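Local coordinates for 2-hydroxyisobutyryl-CoA synthetase (Aquincola tertiaricarbonis, PDB 6HDY), which belongs to the ANL superfamily and has a large AMP-binding domain followed by a smaller C-terminal domain, at residues 276-281 / 338-343; 297-302 / 360-365; 323-328 / 344-349. All blocks are in the same frame, centred on the assembly; numbering follows the deposited sequence.

Contact 1. Residues 276-281 / 338-343; sequences GSMAEM and IRLLSG. With 8LQ ([[(2~{R},3~{S},4~{R},5~{R})-5-(6-aminopurin-9-yl)-3,4-bis(oxidanyl)oxolan-2-yl]methoxy-oxidanyl-phosphoryl] (3~{S})-3-oxidanylbutanoate), chain C; 3HL ((3S)-3-hydroxybutanoic acid), chain B.
Leu340 meets the 276-281 loop chiefly with its CD2 branch, which lies against the CB of Glu280 and near the end of Met278. Its CG stands anti to the backbone N (chi1 173°), which throws the branched end across to the loop. Glu280 comes in at about a right angle to Leu340, with its CB 3.6 Å from Leu340 CD2; its carboxylate lies on the ligand side, where OE1 ends 3.9 Å from 8LQ OAD. The Met278 side chain passes Leu340 obliquely, and its sulfur lies over the backbone of Ser342, SD to Ser342 CA being 3.6 Å. A bend at the last torsion of Met278 (chi3 -98°) brings CE near Leu340 CD2 and Ser342 CB, although the position of this methyl is only approximate. Met281 also reaches Leu340, but its modelled methyl is placed too close to be trusted. The contact between the segments is thus apolar, and the Ser342 hydroxyl is engaged by Pro325 O instead. On the loop's other flank, Ala279 N faces 8LQ OAQ at 3.3 Å and Ser277 O lies 3.4 Å from 8LQ C3'. Arg339 and Leu340 form a G1 beta bulge opposite Tyr327, and the whole is a buried wall of the 8LQ pocket in an AMP-binding domain.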
loop_
_atom_site.group_PDB
_atom_site.type_symbol
_atom_site.label_atom_id
_atom_site.label_comp_id
_atom_site.label_asym_id
_atom_site.label_seq_id
_atom_site.Cartn_x
_atom_site.Cartn_y
_atom_site.Cartn_z
ATOM N N GLY A 276 2.905 -7.404 -17.974
ATOM C CA GLY A 276 3.832 -7.834 -16.951
ATOM C C GLY A 276 4.954 -8.756 -17.341
ATOM O O GLY A 276 4.723 -9.862 -17.822
ATOM N N SER A 277 6.182 -8.303 -17.075
ATOM C CA SER A 277 7.412 -9.074 -17.245
ATOM C C SER A 277 7.835 -9.502 -15.839
ATOM O O SER A 277 7.313 -10.489 -15.320
ATOM C CB SER A 277 8.493 -8.245 -17.942
ATOM O OG SER A 277 8.695 -6.987 -17.317
ATOM N N MET A 278 8.724 -8.719 -15.200
ATOM C CA MET A 278 9.301 -8.965 -13.879
ATOM C C MET A 278 9.410 -7.676 -13.113
ATOM O O MET A 278 9.435 -6.612 -13.711
ATOM C CB MET A 278 10.702 -9.572 -14.024
ATOM C CG MET A 278 10.767 -10.753 -14.995
ATOM S SD MET A 278 12.444 -11.356 -15.168
ATOM C CE MET A 278 12.841 -10.685 -16.421
ATOM N N ALA A 279 9.504 -7.774 -11.782
ATOM C CA ALA A 279 9.672 -6.663 -10.855
ATOM C C ALA A 279 11.024 -6.000 -11.074
ATOM O O ALA A 279 11.128 -4.769 -10.980
ATOM C CB ALA A 279 9.554 -7.175 -9.416
ATOM N N GLU A 280 12.062 -6.812 -11.375
ATOM C CA GLU A 280 13.435 -6.329 -11.653
ATOM C C GLU A 280 13.378 -5.492 -12.927
ATOM O O GLU A 280 14.196 -4.605 -13.115
ATOM C CB GLU A 280 14.406 -7.503 -11.912
ATOM C CG GLU A 280 14.764 -8.374 -10.721
ATOM C CD GLU A 280 13.725 -9.404 -10.300
ATOM O OE1 GLU A 280 12.655 -9.497 -10.942
ATOM O OE2 GLU A 280 13.976 -10.104 -9.296
ATOM N N MET A 281 12.393 -5.776 -13.786
ATOM C CA MET A 281 12.183 -5.115 -15.075
ATOM C C MET A 281 11.155 -3.980 -15.066
ATOM O O MET A 281 10.653 -3.648 -16.142
ATOM C CB MET A 281 11.834 -6.153 -16.163
ATOM C CG MET A 281 12.940 -7.118 -16.414
ATOM S SD MET A 281 14.476 -6.225 -16.713
ATOM C CE MET A 281 15.405 -7.436 -16.959
ATOM N N ILE A 338 20.548 -5.624 -17.770
ATOM C CA ILE A 338 21.037 -5.834 -19.132
ATOM C C ILE A 338 21.085 -7.324 -19.407
ATOM O O ILE A 338 21.960 -8.038 -18.914
ATOM C CB ILE A 338 22.377 -5.098 -19.455
ATOM C CG1 ILE A 338 22.304 -3.606 -19.055
ATOM C CG2 ILE A 338 22.728 -5.250 -20.941
ATOM C CD1 ILE A 338 23.606 -2.928 -18.975
ATOM N N ARG A 339 20.132 -7.776 -20.207
ATOM C CA ARG A 339 19.959 -9.166 -20.596
ATOM C C ARG A 339 19.662 -10.033 -19.377
ATOM O O ARG A 339 20.330 -11.031 -19.136
ATOM C CB ARG A 339 21.132 -9.681 -21.477
ATOM C CG ARG A 339 20.920 -9.268 -22.909
ATOM C CD ARG A 339 21.988 -9.670 -23.899
ATOM N NE ARG A 339 22.363 -11.082 -23.863
ATOM C CZ ARG A 339 21.759 -12.058 -24.532
ATOM N NH1 ARG A 339 20.675 -11.808 -25.256
ATOM N NH2 ARG A 339 22.219 -13.297 -24.461
ATOM N N LEU A 340 18.638 -9.651 -18.604
ATOM C CA LEU A 340 18.202 -10.482 -17.476
ATOM C C LEU A 340 17.350 -11.640 -18.004
ATOM O O LEU A 340 16.395 -11.432 -18.765
ATOM C CB LEU A 340 17.440 -9.691 -16.387
ATOM C CG LEU A 340 16.773 -10.475 -15.217
ATOM C CD1 LEU A 340 17.820 -11.083 -14.272
ATOM C CD2 LEU A 340 15.807 -9.579 -14.431
ATOM N N LEU A 341 17.744 -12.858 -17.608
ATOM C CA LEU A 341 17.076 -14.106 -17.938
ATOM C C LEU A 341 15.802 -14.214 -17.064
ATOM O O LEU A 341 15.893 -14.155 -15.843
ATOM C CB LEU A 341 18.046 -15.283 -17.692
ATOM C CG LEU A 341 17.487 -16.715 -17.824
ATOM C CD1 LEU A 341 16.955 -16.980 -19.227
ATOM C CD2 LEU A 341 18.557 -17.742 -17.485
ATOM N N SER A 342 14.619 -14.306 -17.694
ATOM C CA SER A 342 13.356 -14.384 -16.953
ATOM C C SER A 342 13.129 -15.751 -16.359
ATOM O O SER A 342 12.613 -15.855 -15.247
ATOM C CB SER A 342 12.175 -14.008 -17.839
ATOM O OG SER A 342 11.938 -15.019 -18.805
ATOM N N GLY A 343 13.520 -16.777 -17.106
ATOM C CA GLY A 343 13.310 -18.174 -16.755
ATOM C C GLY A 343 11.895 -18.605 -17.100
ATOM O O GLY A 343 11.435 -19.652 -16.643
HETATM N N9 8LQ C . 4.398 -13.255 -14.468
HETATM C C8 8LQ C . 4.275 -11.935 -14.256
HETATM N N7 8LQ C . 3.396 -11.444 -15.122
HETATM C C5 8LQ C . 2.981 -12.458 -15.900
HETATM C C6 8LQ C . 2.069 -12.553 -16.893
HETATM N N6 8LQ C . 1.449 -11.451 -17.285
HETATM N N1 8LQ C . 1.810 -13.722 -17.509
HETATM C C2 8LQ C . 2.456 -14.893 -17.106
HETATM N N3 8LQ C . 3.333 -14.787 -16.036
HETATM C C4 8LQ C . 3.601 -13.580 -15.482
HETATM C CAA 8LQ C . 5.666 -6.753 -10.859
HETATM C CAZ 8LQ C . 4.762 -7.427 -11.924
HETATM O OAE 8LQ C . 3.495 -7.736 -11.351
HETATM C CAL 8LQ C . 5.376 -8.726 -12.483
HETATM C CAS 8LQ C . 5.700 -9.707 -11.349
HETATM O OAC 8LQ C . 4.804 -10.372 -10.837
HETATM O OAQ 8LQ C . 7.016 -9.704 -10.923
HETATM P PBC 8LQ C . 7.626 -10.835 -9.971
HETATM O OAH 8LQ C . 6.829 -10.681 -8.606
HETATM O OAD 8LQ C . 9.085 -10.730 -9.797
HETATM O "O5'" 8LQ C . 7.267 -12.191 -10.699
HETATM C "C5'" 8LQ C . 7.668 -12.311 -12.062
HETATM C "C4'" 8LQ C . 7.216 -13.643 -12.604
HETATM O "O4'" 8LQ C . 5.770 -13.735 -12.508
HETATM C "C3'" 8LQ C . 7.517 -13.650 -14.042
HETATM O "O3'" 8LQ C . 8.886 -14.090 -14.270
HETATM C "C2'" 8LQ C . 6.481 -14.655 -14.550
HETATM O "O2'" 8LQ C . 6.858 -16.047 -14.202
HETATM C "C1'" 8LQ C . 5.266 -14.246 -13.750
HETATM C CA 3HL B . 5.393 -8.801 -11.509
HETATM C CB 3HL B . 6.293 -7.692 -10.919
HETATM O OG1 3HL B . 6.248 -6.474 -11.655
HETATM C CG2 3HL B . 5.907 -7.355 -9.510
HETATM C C 3HL B . 4.662 -8.246 -12.707
HETATM O OA 3HL B . 3.827 -7.368 -12.541
HETATM O OB 3HL B . 5.139 -8.638 -13.916
#

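Contact 2. Residues 297-302 / 360-365. With SO4 (sulfate ion), chain E.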
loop_
_atom_site.group_PDB
_atom_site.type_symbol
_atom_site.label_atom_id
_atom_site.label_comp_id
_atom_site.label_asym_id
_atom_site.label_seq_id
_atom_site.Cartn_x
_atom_site.Cartn_y
_atom_site.Cartn_z
ATOM N N MET A 297 0.191 -10.177 -25.537
ATOM C CA MET A 297 0.906 -8.946 -25.227
ATOM C C MET A 297 1.813 -8.522 -26.341
ATOM O O MET A 297 2.360 -9.365 -27.023
ATOM C CB MET A 297 1.770 -9.143 -23.961
ATOM C CG MET A 297 0.979 -9.499 -22.714
ATOM S SD MET A 297 1.965 -9.636 -21.193
ATOM C CE MET A 297 2.815 -11.139 -21.465
ATOM N N LEU A 298 2.023 -7.214 -26.490
ATOM C CA LEU A 298 3.016 -6.682 -27.419
ATOM C C LEU A 298 4.308 -6.420 -26.604
ATOM O O LEU A 298 4.230 -6.155 -25.408
ATOM C CB LEU A 298 2.543 -5.349 -28.023
ATOM C CG LEU A 298 1.311 -5.332 -28.947
ATOM C CD1 LEU A 298 1.246 -4.028 -29.692
ATOM C CD2 LEU A 298 1.267 -6.555 -29.909
ATOM N N CYS A 299 5.468 -6.479 -27.258
ATOM C CA CYS A 299 6.773 -6.189 -26.671
ATOM C C CYS A 299 7.076 -4.754 -27.033
ATOM O O CYS A 299 7.480 -4.497 -28.160
ATOM C CB CYS A 299 7.846 -7.129 -27.221
ATOM S SG CYS A 299 7.513 -8.881 -26.943
ATOM N N TRP A 300 6.869 -3.818 -26.094
ATOM C CA TRP A 300 7.136 -2.393 -26.292
ATOM C C TRP A 300 8.658 -2.184 -26.245
ATOM O O TRP A 300 9.219 -1.770 -25.236
ATOM C CB TRP A 300 6.383 -1.566 -25.248
ATOM C CG TRP A 300 4.893 -1.705 -25.322
ATOM C CD1 TRP A 300 4.160 -2.826 -25.071
ATOM C CD2 TRP A 300 3.945 -0.655 -25.576
ATOM N NE1 TRP A 300 2.818 -2.557 -25.205
ATOM C CE2 TRP A 300 2.654 -1.228 -25.498
ATOM C CE3 TRP A 300 4.062 0.725 -25.851
ATOM C CZ2 TRP A 300 1.478 -0.473 -25.691
ATOM C CZ3 TRP A 300 2.903 1.465 -26.050
ATOM C CH2 TRP A 300 1.631 0.873 -25.967
ATOM N N GLN A 301 9.306 -2.534 -27.377
ATOM C CA GLN A 301 10.746 -2.616 -27.614
ATOM C C GLN A 301 11.574 -1.367 -27.302
ATOM O O GLN A 301 12.737 -1.510 -26.910
ATOM C CB GLN A 301 11.010 -3.074 -29.056
ATOM C CG GLN A 301 10.584 -4.526 -29.343
ATOM C CD GLN A 301 11.283 -5.566 -28.490
ATOM O OE1 GLN A 301 11.008 -5.726 -27.291
ATOM N NE2 GLN A 301 12.159 -6.343 -29.101
ATOM N N ASP A 302 11.016 -0.162 -27.516
ATOM C CA ASP A 302 11.711 1.106 -27.242
ATOM C C ASP A 302 11.653 1.518 -25.759
ATOM O O ASP A 302 12.242 2.549 -25.380
ATOM C CB ASP A 302 11.214 2.228 -28.163
ATOM C CG ASP A 302 9.714 2.370 -28.142
ATOM O OD1 ASP A 302 9.034 1.540 -28.786
ATOM O OD2 ASP A 302 9.216 3.281 -27.448
ATOM N N PRO A 360 6.856 -6.827 -31.845
ATOM C CA PRO A 360 6.668 -8.288 -31.765
ATOM C C PRO A 360 5.597 -8.556 -30.703
ATOM O O PRO A 360 5.343 -7.701 -29.836
ATOM C CB PRO A 360 8.030 -8.808 -31.283
ATOM C CG PRO A 360 8.985 -7.685 -31.527
ATOM C CD PRO A 360 8.175 -6.447 -31.311
ATOM N N ARG A 361 4.952 -9.713 -30.792
ATOM C CA ARG A 361 3.847 -10.079 -29.931
ATOM C C ARG A 361 4.080 -11.429 -29.251
ATOM O O ARG A 361 4.739 -12.304 -29.804
ATOM C CB ARG A 361 2.568 -10.146 -30.808
ATOM C CG ARG A 361 1.243 -10.261 -30.068
ATOM C CD ARG A 361 0.086 -10.205 -31.050
ATOM N NE ARG A 361 -1.193 -9.947 -30.378
ATOM C CZ ARG A 361 -2.354 -9.767 -31.002
ATOM N NH1 ARG A 361 -2.420 -9.808 -32.330
ATOM N NH2 ARG A 361 -3.464 -9.563 -30.303
ATOM N N LEU A 362 3.479 -11.598 -28.073
ATOM C CA LEU A 362 3.381 -12.828 -27.307
ATOM C C LEU A 362 1.870 -13.154 -27.405
ATOM O O LEU A 362 1.089 -12.731 -26.541
ATOM C CB LEU A 362 3.856 -12.642 -25.854
ATOM C CG LEU A 362 5.224 -11.959 -25.647
ATOM C CD1 LEU A 362 5.578 -11.875 -24.159
ATOM C CD2 LEU A 362 6.341 -12.667 -26.416
ATOM N N PRO A 363 1.442 -13.831 -28.513
ATOM C CA PRO A 363 -0.000 -14.064 -28.746
ATOM C C PRO A 363 -0.775 -14.824 -27.676
ATOM O O PRO A 363 -2.013 -14.720 -27.621
ATOM C CB PRO A 363 -0.020 -14.841 -30.065
ATOM C CG PRO A 363 1.261 -14.554 -30.703
ATOM C CD PRO A 363 2.248 -14.385 -29.618
ATOM N N GLN A 364 -0.060 -15.632 -26.872
ATOM C CA GLN A 364 -0.642 -16.452 -25.819
ATOM C C GLN A 364 -0.067 -16.071 -24.457
ATOM O O GLN A 364 -0.169 -16.834 -23.481
ATOM C CB GLN A 364 -0.404 -17.931 -26.150
ATOM C CG GLN A 364 -1.278 -18.432 -27.296
ATOM C CD GLN A 364 -0.542 -19.363 -28.214
ATOM O OE1 GLN A 364 -0.214 -20.498 -27.855
ATOM N NE2 GLN A 364 -0.299 -18.914 -29.440
ATOM N N GLY A 365 0.485 -14.856 -24.405
ATOM C CA GLY A 365 1.152 -14.301 -23.238
ATOM C C GLY A 365 2.311 -15.197 -22.837
ATOM O O GLY A 365 2.993 -15.774 -23.690
HETATM S S SO4 E . -4.970 -10.830 -34.377
HETATM O O1 SO4 E . -3.711 -10.326 -34.942
HETATM O O2 SO4 E . -5.173 -10.339 -33.013
HETATM O O3 SO4 E . -6.090 -10.372 -35.199
HETATM O O4 SO4 E . -4.926 -12.292 -34.351
#
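Met297 and Leu362 form a hydrogen-bonded pair where strands 297-299 and 361-362 run antiparallel, the second being an outer strand of a small three-stranded sheet. Leu362 N donates to Met297 O at 2.7 Å, almost straight at 178°. In return Met297 N reaches Leu362 O at 2.9 Å from above the carbonyl plane, and Gly365 N, closing the type I turn from Leu362 to Gly365, approaches the same oxygen from the opposite face, so that two bonds grip it. Two residues on, Cys299 N donates to Pro360 O. The tightly packed part is buried on the face carrying Met297 and Leu362. There Met297, bent at its last torsion (chi3 -73°), sets CE 3.9 Å from Leu362 CD1 and also against Gly365 CA, while the other branch, Leu362 CD2, lies 4.0 Å from Cys299 SG. Val287, on the neighbouring strand, touches both Met297 and Leu362, and the Met297 side chain comes within about 4 Å of 8LQ. Beyond the inverse gamma turn centred on Trp300, the CG of Gln301 rests on the Pro360 ring at CD; its amide oxygen is taken by Thr306 N.

The other face buries less surface between the strands and ends in a partly exposed arginine. Leu298 and Arg361 form a non-hydrogen-bonded pair, and Leu298 CD2 lies 3.7 Å from Arg361 CG, two side chains passing at a slant. Arg361 is extended from CG to NE, which carries its guanidinium beyond the leucine to a sulfate ion, probably from the crystallisation liquor, while NH2 also donates to Asp295 O. The sulfate sits at the guanidinium edge, with Arg361 NH1 2.9 Å from SO4 O2.

Contact 3. Residues 323-328 / 344-349. With 8LQ ([[(2~{R},3~{S},4~{R},5~{R})-5-(6-aminopurin-9-yl)-3,4-bis(oxidanyl)oxolan-2-yl]methoxy-oxidanyl-phosphoryl] (3~{S})-3-oxidanylbutanoate), chain C.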
loop_
_atom_site.group_PDB
_atom_site.type_symbol
_atom_site.label_atom_id
_atom_site.label_comp_id
_atom_site.label_asym_id
_atom_site.label_seq_id
_atom_site.Cartn_x
_atom_site.Cartn_y
_atom_site.Cartn_z
ATOM N N GLY A 323 10.359 -19.862 -26.597
ATOM C CA GLY A 323 11.638 -19.593 -25.944
ATOM C C GLY A 323 11.506 -18.844 -24.632
ATOM O O GLY A 323 10.397 -18.670 -24.115
ATOM N N THR A 324 12.637 -18.393 -24.082
ATOM C CA THR A 324 12.626 -17.683 -22.818
ATOM C C THR A 324 12.851 -16.178 -22.982
ATOM O O THR A 324 13.833 -15.772 -23.594
ATOM C CB THR A 324 13.592 -18.318 -21.778
ATOM O OG1 THR A 324 13.317 -17.729 -20.507
ATOM C CG2 THR A 324 15.073 -18.141 -22.122
ATOM N N PRO A 325 11.978 -15.333 -22.403
ATOM C CA PRO A 325 12.221 -13.877 -22.458
ATOM C C PRO A 325 13.481 -13.443 -21.686
ATOM O O PRO A 325 13.718 -13.840 -20.534
ATOM C CB PRO A 325 10.949 -13.284 -21.843
ATOM C CG PRO A 325 9.907 -14.395 -21.923
ATOM C CD PRO A 325 10.711 -15.637 -21.704
ATOM N N VAL A 326 14.321 -12.664 -22.368
ATOM C CA VAL A 326 15.562 -12.064 -21.866
ATOM C C VAL A 326 15.315 -10.570 -22.069
ATOM O O VAL A 326 14.902 -10.169 -23.166
ATOM C CB VAL A 326 16.840 -12.602 -22.585
ATOM C CG1 VAL A 326 18.078 -11.739 -22.289
ATOM C CG2 VAL A 326 17.103 -14.065 -22.227
ATOM N N TYR A 327 15.486 -9.759 -20.988
ATOM C CA TYR A 327 15.134 -8.343 -21.028
ATOM C C TYR A 327 16.262 -7.383 -20.742
ATOM O O TYR A 327 17.117 -7.662 -19.903
ATOM C CB TYR A 327 14.004 -8.044 -20.033
ATOM C CG TYR A 327 12.749 -8.879 -20.139
ATOM C CD1 TYR A 327 11.770 -8.590 -21.092
ATOM C CD2 TYR A 327 12.478 -9.884 -19.212
ATOM C CE1 TYR A 327 10.563 -9.294 -21.130
ATOM C CE2 TYR A 327 11.267 -10.580 -19.228
ATOM C CZ TYR A 327 10.317 -10.286 -20.194
ATOM O OH TYR A 327 9.137 -10.988 -20.234
ATOM N N THR A 328 16.207 -6.200 -21.395
ATOM C CA THR A 328 17.158 -5.106 -21.204
ATOM C C THR A 328 16.433 -3.761 -21.097
ATOM O O THR A 328 15.654 -3.409 -21.987
ATOM C CB THR A 328 18.261 -5.094 -22.292
ATOM O OG1 THR A 328 18.952 -6.351 -22.304
ATOM C CG2 THR A 328 19.263 -3.956 -22.090
ATOM N N ASP A 344 11.189 -17.786 -17.913
ATOM C CA ASP A 344 9.808 -18.013 -18.319
ATOM C C ASP A 344 9.752 -18.620 -19.698
ATOM O O ASP A 344 10.765 -18.642 -20.391
ATOM C CB ASP A 344 9.014 -16.701 -18.266
ATOM C CG ASP A 344 8.889 -16.144 -16.869
ATOM O OD1 ASP A 344 8.562 -16.917 -15.953
ATOM O OD2 ASP A 344 9.109 -14.933 -16.693
ATOM N N LEU A 345 8.576 -19.143 -20.091
ATOM C CA LEU A 345 8.383 -19.691 -21.419
ATOM C C LEU A 345 7.298 -18.905 -22.142
ATOM O O LEU A 345 6.258 -18.587 -21.559
ATOM C CB LEU A 345 8.060 -21.199 -21.376
ATOM C CG LEU A 345 8.214 -21.939 -22.686
ATOM C CD1 LEU A 345 9.674 -22.165 -23.026
ATOM C CD2 LEU A 345 7.474 -23.269 -22.657
ATOM N N THR A 346 7.560 -18.569 -23.408
ATOM C CA THR A 346 6.601 -17.858 -24.260
ATOM C C THR A 346 6.818 -18.245 -25.728
ATOM O O THR A 346 7.748 -18.977 -26.057
ATOM C CB THR A 346 6.691 -16.320 -24.042
ATOM O OG1 THR A 346 5.517 -15.695 -24.560
ATOM C CG2 THR A 346 7.921 -15.697 -24.696
ATOM N N LEU A 347 5.948 -17.738 -26.591
ATOM C CA LEU A 347 6.017 -17.832 -28.036
ATOM C C LEU A 347 5.850 -16.390 -28.502
ATOM O O LEU A 347 4.974 -15.667 -28.002
ATOM C CB LEU A 347 4.891 -18.716 -28.615
ATOM C CG LEU A 347 5.014 -19.035 -30.116
ATOM C CD1 LEU A 347 4.508 -20.414 -30.412
ATOM C CD2 LEU A 347 4.251 -18.045 -30.966
ATOM N N TRP A 348 6.674 -15.991 -29.475
ATOM C CA TRP A 348 6.622 -14.661 -30.070
ATOM C C TRP A 348 6.471 -14.738 -31.597
ATOM O O TRP A 348 6.987 -15.664 -32.231
ATOM C CB TRP A 348 7.800 -13.744 -29.615
ATOM C CG TRP A 348 9.176 -13.965 -30.216
ATOM C CD1 TRP A 348 9.669 -15.106 -30.792
ATOM C CD2 TRP A 348 10.267 -13.034 -30.179
ATOM N NE1 TRP A 348 10.976 -14.914 -31.181
ATOM C CE2 TRP A 348 11.366 -13.649 -30.821
ATOM C CE3 TRP A 348 10.417 -11.724 -29.672
ATOM C CZ2 TRP A 348 12.607 -13.012 -30.946
ATOM C CZ3 TRP A 348 11.631 -11.084 -29.836
ATOM C CH2 TRP A 348 12.716 -11.731 -30.450
ATOM N N THR A 349 5.702 -13.794 -32.163
ATOM C CA THR A 349 5.447 -13.676 -33.607
ATOM C C THR A 349 5.655 -12.225 -34.005
ATOM O O THR A 349 5.726 -11.356 -33.129
ATOM C CB THR A 349 4.042 -14.193 -33.983
ATOM O OG1 THR A 349 3.050 -13.528 -33.195
ATOM C CG2 THR A 349 3.913 -15.699 -33.846
HETATM N N9 8LQ C . 4.398 -13.255 -14.468
HETATM C C8 8LQ C . 4.275 -11.935 -14.256
HETATM N N7 8LQ C . 3.396 -11.444 -15.122
HETATM C C5 8LQ C . 2.981 -12.458 -15.900
HETATM C C6 8LQ C . 2.069 -12.553 -16.893
HETATM N N6 8LQ C . 1.449 -11.451 -17.285
HETATM N N1 8LQ C . 1.810 -13.722 -17.509
HETATM C C2 8LQ C . 2.456 -14.893 -17.106
HETATM N N3 8LQ C . 3.333 -14.787 -16.036
HETATM C C4 8LQ C . 3.601 -13.580 -15.482
HETATM C CAA 8LQ C . 5.666 -6.753 -10.859
HETATM C CAZ 8LQ C . 4.762 -7.427 -11.924
HETATM O OAE 8LQ C . 3.495 -7.736 -11.351
HETATM C CAL 8LQ C . 5.376 -8.726 -12.483
HETATM C CAS 8LQ C . 5.700 -9.707 -11.349
HETATM O OAC 8LQ C . 4.804 -10.372 -10.837
HETATM O OAQ 8LQ C . 7.016 -9.704 -10.923
HETATM P PBC 8LQ C . 7.626 -10.835 -9.971
HETATM O OAH 8LQ C . 6.829 -10.681 -8.606
HETATM O OAD 8LQ C . 9.085 -10.730 -9.797
HETATM O "O5'" 8LQ C . 7.267 -12.191 -10.699
HETATM C "C5'" 8LQ C . 7.668 -12.311 -12.062
HETATM C "C4'" 8LQ C . 7.216 -13.643 -12.604
HETATM O "O4'" 8LQ C . 5.770 -13.735 -12.508
HETATM C "C3'" 8LQ C . 7.517 -13.650 -14.042
HETATM O "O3'" 8LQ C . 8.886 -14.090 -14.270
HETATM C "C2'" 8LQ C . 6.481 -14.655 -14.550
HETATM O "O2'" 8LQ C . 6.858 -16.047 -14.202
HETATM C "C1'" 8LQ C . 5.266 -14.246 -13.750
HETATM O O HOH W 1 8.603 -12.659 -18.169
#
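Thr324 OG1 donates to Asp344 O at 2.7 Å, arriving in the carbonyl plane on a lone pair. With OG1 anti to its own backbone N (chi1 -169°), the threonine directs its hydroxyl across to the neighbouring strand. The Asp344 carboxylate points to 8LQ and takes one ribose hydroxyl on each oxygen: 8LQ O2' donates to OD1 and 8LQ O3' to OD2, both at 2.6 Å. A water links this carboxylate to the 323-328 strand, donating to Asp344 OD2 at 2.8 Å and lying 2.7 Å from Tyr327 OH, in the plane of the tyrosine ring at its edge. OD2 thus has two donors, an arrangement that should hold the carboxylate against rotation. Gly323 and Thr346 then make a hydrogen-bonded antiparallel pair, bonded both ways through their backbones. These strands, 322-329 and 340-347, form a beta hairpin in the antiparallel sheet of the AMP-binding domain; the short segments here run at 107° to each other, and only one bridge falls within them. Packing outside the polar core is light. Pro325 CG touches Thr346 CG2 at 3.7 Å, their side chains slanting past each other, and Pro325 CD lies 3.3 Å from Asp344 O. The Thr346 hydroxyl turns instead to Gly365 O. On the partly exposed Leu345, one methyl, CD1, folds back to lie 3.7 Å from Gly323 O.

How the contacts relate
All three contacts are largely buried; a more open side is most evident in contact 2, where its arginine meets a sulfate. Contacts 1 and 3 share strand 340-347 and flank the same ligand: contact 1 does so by apolar packing of a loop, contact 3 by backbone pairing and a carboxylate. They join directly, Arg339 N lying 2.8 Å from Thr328 OG1 in a probable hydrogen bond. Contact 2 belongs to a different, smaller sheet and is held mainly by backbone bonds; contact 3 is nested within the chain loop it closes. These two meet where Arg361 O lies 3.0 Å from Thr349 N, again a probable hydrogen bond, and Met297 SD packs near Gly276 of contact 1.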